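Local coordinates for protein putative O-acetylhomoserine (Thiol)-lyase (Campylobacter jejuni, PDB 4OC9) that probably makes homocysteine from O-acetylhomoserine and sulfide as a pyridoxal-phosphate enzyme of the trans-sulfuration family, at residues 89-94 against 256-261. Sequence-based numbering, arbitrary orientation.
Sequences FYALIN and PIFSIR
Asn-94 and Phe-258 both extend their side chains away from their own backbone nitrogens (chi1 -162° and 176°), and this brings the Asn-94 amide over the Phe-258 ring. Arg-261 starts the same way but bends at chi3 (89°), which turns its guanidinium back to the Asn-94 backbone. Asn-94 ND2 sits 3.2 Å above the ring plane, over the ring centre. The amide is steeply inclined to the ring. The same nitrogen donates a hydrogen bond to Phe-258 O, 2.9 Å away, which is clearly bent. Arg-261 NH2 donates a nearly straight hydrogen bond to Asn-94 O at 3.0 Å. The oxygen lies in the guanidinium plane, while NH2 stands above the carbonyl plane. Asn-94 OD1 accepts a hydrogen bond from Trp-266 NE1 and lies 3.0 Å from Arg-261 NE. The amide lies between the Phe-258 ring and the Arg-261 side chain. With partners at both ends, the buried amide is probably held in one rotation. Beyond it, Phe-258 CZ packs 4.2 Å from Ala-91 CA. Tyr-90 and Ala-91 rest on Leu-219 of strand 217-221, and Phe-258 touches Glu-221 of that strand. Through one side-chain and one backbone hydrogen bond, Asn-94 joins helix 84-93 to the first turn of helix 257-270, beside the seven-stranded sheet of the fold-type I PLP-dependent enzymes.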
ATOM      1  N   PHE D  89      -7.527  25.579   0.201  1.00 15.46           N
ATOM      2  CA  PHE D  89      -8.957  25.769  -0.073  1.00 15.35           C
ATOM      3  C   PHE D  89      -9.787  25.682   1.223  1.00 15.73           C
ATOM      4  O   PHE D  89     -10.538  26.599   1.551  1.00 19.44           O
ATOM      5  CB  PHE D  89      -9.383  24.815  -1.177  1.00 15.18           C
ATOM      6  CG  PHE D  89     -10.846  24.703  -1.345  1.00 15.27           C
ATOM      7  CD1 PHE D  89     -11.608  25.805  -1.628  1.00 16.71           C
ATOM      8  CD2 PHE D  89     -11.448  23.443  -1.356  1.00 16.23           C
ATOM      9  CE1 PHE D  89     -12.980  25.683  -1.823  1.00 18.60           C
ATOM     10  CE2 PHE D  89     -12.793  23.297  -1.567  1.00 16.27           C
ATOM     11  CZ  PHE D  89     -13.576  24.429  -1.802  1.00 18.66           C
ATOM     12  N   TYR D  90      -9.646  24.579   1.943  1.00 15.15           N
ATOM     13  CA  TYR D  90     -10.343  24.362   3.215  1.00 14.82           C
ATOM     14  C   TYR D  90     -10.067  25.444   4.251  1.00 14.74           C
ATOM     15  O   TYR D  90     -10.971  25.837   4.973  1.00 14.89           O
ATOM     16  CB  TYR D  90      -9.987  22.968   3.752  1.00 14.93           C
ATOM     17  CG  TYR D  90     -10.830  21.846   3.185  1.00 14.61           C
ATOM     18  CD1 TYR D  90     -11.286  21.882   1.871  1.00 14.86           C
ATOM     19  CD2 TYR D  90     -11.009  20.669   3.898  1.00 14.47           C
ATOM     20  CE1 TYR D  90     -12.043  20.858   1.350  1.00 14.50           C
ATOM     21  CE2 TYR D  90     -11.740  19.620   3.372  1.00 14.12           C
ATOM     22  CZ  TYR D  90     -12.246  19.718   2.095  1.00 14.28           C
ATOM     23  OH  TYR D  90     -12.968  18.680   1.553  1.00 13.85           O
ATOM     24  N   ALA D  91      -8.838  25.938   4.309  1.00 14.30           N
ATOM     25  CA  ALA D  91      -8.490  26.982   5.283  1.00 14.12           C
ATOM     26  C   ALA D  91      -9.210  28.308   4.970  1.00 15.28           C
ATOM     27  O   ALA D  91      -9.755  28.957   5.866  1.00 15.05           O
ATOM     28  CB  ALA D  91      -7.008  27.193   5.350  1.00 13.81           C
ATOM     29  N   LEU D  92      -9.250  28.663   3.698  1.00 15.14           N
ATOM     30  CA  LEU D  92      -9.920  29.874   3.268  1.00 16.31           C
ATOM     31  C   LEU D  92     -11.458  29.811   3.431  1.00 16.32           C
ATOM     32  O   LEU D  92     -12.080  30.700   4.043  1.00 16.23           O
ATOM     33  CB  LEU D  92      -9.527  30.184   1.821  1.00 18.00           C
ATOM     34  CG  LEU D  92      -8.029  30.521   1.659  1.00 20.70           C
ATOM     35  CD1 LEU D  92      -7.590  30.550   0.200  1.00 21.23           C
ATOM     36  CD2 LEU D  92      -7.684  31.835   2.348  1.00 20.46           C
ATOM     37  N   ILE D  93     -12.078  28.758   2.901  1.00 16.83           N
ATOM     38  CA  ILE D  93     -13.545  28.625   3.005  1.00 16.65           C
ATOM     39  C   ILE D  93     -14.005  28.413   4.428  1.00 15.59           C
ATOM     40  O   ILE D  93     -15.167  28.649   4.709  1.00 16.31           O
ATOM     41  CB  ILE D  93     -14.145  27.527   2.107  1.00 15.77           C
ATOM     42  CG1 ILE D  93     -13.612  26.148   2.531  1.00 17.10           C
ATOM     43  CG2 ILE D  93     -13.867  27.850   0.642  1.00 17.06           C
ATOM     44  CD1 ILE D  93     -14.111  24.996   1.685  1.00 16.11           C
ATOM     45  N   ASN D  94     -13.121  28.000   5.330  1.00 15.74           N
ATOM     46  CA  ASN D  94     -13.562  27.791   6.694  1.00 16.50           C
ATOM     47  C   ASN D  94     -13.690  29.149   7.365  1.00 19.36           C
ATOM     48  O   ASN D  94     -14.236  29.265   8.463  1.00 18.41           O
ATOM     49  CB  ASN D  94     -12.554  26.970   7.491  1.00 17.16           C
ATOM     50  CG  ASN D  94     -13.158  26.377   8.748  1.00 17.28           C
ATOM     51  OD1 ASN D  94     -14.346  26.032   8.772  1.00 16.78           O
ATOM     52  ND2 ASN D  94     -12.337  26.140   9.743  1.00 17.42           N
ATOM     53  N   PRO D 256     -11.077  22.720  19.655  1.00 25.55           N
ATOM     54  CA  PRO D 256     -10.554  23.614  18.620  1.00 25.09           C
ATOM     55  C   PRO D 256     -11.638  23.695  17.561  1.00 24.05           C
ATOM     56  O   PRO D 256     -11.722  22.834  16.682  1.00 24.13           O
ATOM     57  CB  PRO D 256      -9.298  22.889  18.122  1.00 25.63           C
ATOM     58  CG  PRO D 256      -9.504  21.462  18.497  1.00 25.43           C
ATOM     59  CD  PRO D 256     -10.295  21.479  19.769  1.00 24.79           C
ATOM     60  N   ILE D 257     -12.449  24.740  17.635  1.00 21.92           N
ATOM     61  CA  ILE D 257     -13.572  24.895  16.706  1.00 23.07           C
ATOM     62  C   ILE D 257     -13.219  25.072  15.237  1.00 19.97           C
ATOM     63  O   ILE D 257     -14.005  24.714  14.374  1.00 15.33           O
ATOM     64  CB  ILE D 257     -14.569  25.979  17.176  1.00 26.97           C
ATOM     65  CG1 ILE D 257     -13.991  27.383  17.048  1.00 28.80           C
ATOM     66  CG2 ILE D 257     -15.017  25.679  18.606  1.00 27.87           C
ATOM     67  CD1 ILE D 257     -14.978  28.461  17.457  1.00 31.14           C
ATOM     68  N   PHE D 258     -12.034  25.611  14.954  1.00 19.60           N
ATOM     69  CA  PHE D 258     -11.616  25.802  13.558  1.00 17.41           C
ATOM     70  C   PHE D 258     -11.468  24.409  12.924  1.00 15.79           C
ATOM     71  O   PHE D 258     -12.024  24.135  11.854  1.00 13.23           O
ATOM     72  CB  PHE D 258     -10.309  26.581  13.468  1.00 15.54           C
ATOM     73  CG  PHE D 258      -9.785  26.729  12.066  1.00 14.96           C
ATOM     74  CD1 PHE D 258      -8.987  25.716  11.487  1.00 14.38           C
ATOM     75  CD2 PHE D 258     -10.011  27.875  11.343  1.00 14.00           C
ATOM     76  CE1 PHE D 258      -8.463  25.861  10.210  1.00 13.42           C
ATOM     77  CE2 PHE D 258      -9.496  28.023  10.052  1.00 13.57           C
ATOM     78  CZ  PHE D 258      -8.721  27.012   9.490  1.00 12.95           C
ATOM     79  N   SER D 259     -10.743  23.536  13.621  1.00 15.37           N
ATOM     80  CA  SER D 259     -10.514  22.172  13.148  1.00 16.76           C
ATOM     81  C   SER D 259     -11.836  21.378  13.123  1.00 18.64           C
ATOM     82  O   SER D 259     -12.082  20.594  12.201  1.00 18.06           O
ATOM     83  CB  SER D 259      -9.459  21.466  14.002  1.00 16.65           C
ATOM     84  OG  SER D 259      -8.204  22.121  13.880  1.00 17.69           O
ATOM     85  N   ILE D 260     -12.669  21.583  14.138  1.00 19.21           N
ATOM     86  CA  ILE D 260     -13.951  20.889  14.197  1.00 21.35           C
ATOM     87  C   ILE D 260     -14.782  21.209  12.982  1.00 20.72           C
ATOM     88  O   ILE D 260     -15.370  20.312  12.385  1.00 23.92           O
ATOM     89  CB  ILE D 260     -14.757  21.241  15.464  1.00 22.09           C
ATOM     90  CG1 ILE D 260     -14.089  20.659  16.718  1.00 25.00           C
ATOM     91  CG2 ILE D 260     -16.169  20.701  15.388  1.00 24.49           C
ATOM     92  CD1 ILE D 260     -13.905  19.140  16.746  1.00 26.17           C
ATOM     93  N   ARG D 261     -14.816  22.474  12.582  1.00 19.43           N
ATOM     94  CA  ARG D 261     -15.622  22.808  11.431  1.00 18.81           C
ATOM     95  C   ARG D 261     -15.039  22.147  10.182  1.00 15.83           C
ATOM     96  O   ARG D 261     -15.763  21.656   9.345  1.00 13.26           O
ATOM     97  CB  ARG D 261     -15.869  24.331  11.288  1.00 21.75           C
ATOM     98  CG  ARG D 261     -17.013  24.567  10.307  1.00 24.26           C
ATOM     99  CD  ARG D 261     -17.718  25.939  10.333  1.00 26.46           C
ATOM    100  NE  ARG D 261     -17.157  26.958   9.496  1.00 31.14           N
ATOM    101  CZ  ARG D 261     -17.674  27.413   8.353  1.00 32.56           C
ATOM    102  NH1 ARG D 261     -18.862  27.053   7.865  1.00 31.42           N
ATOM    103  NH2 ARG D 261     -16.998  28.347   7.725  1.00 34.61           N
TER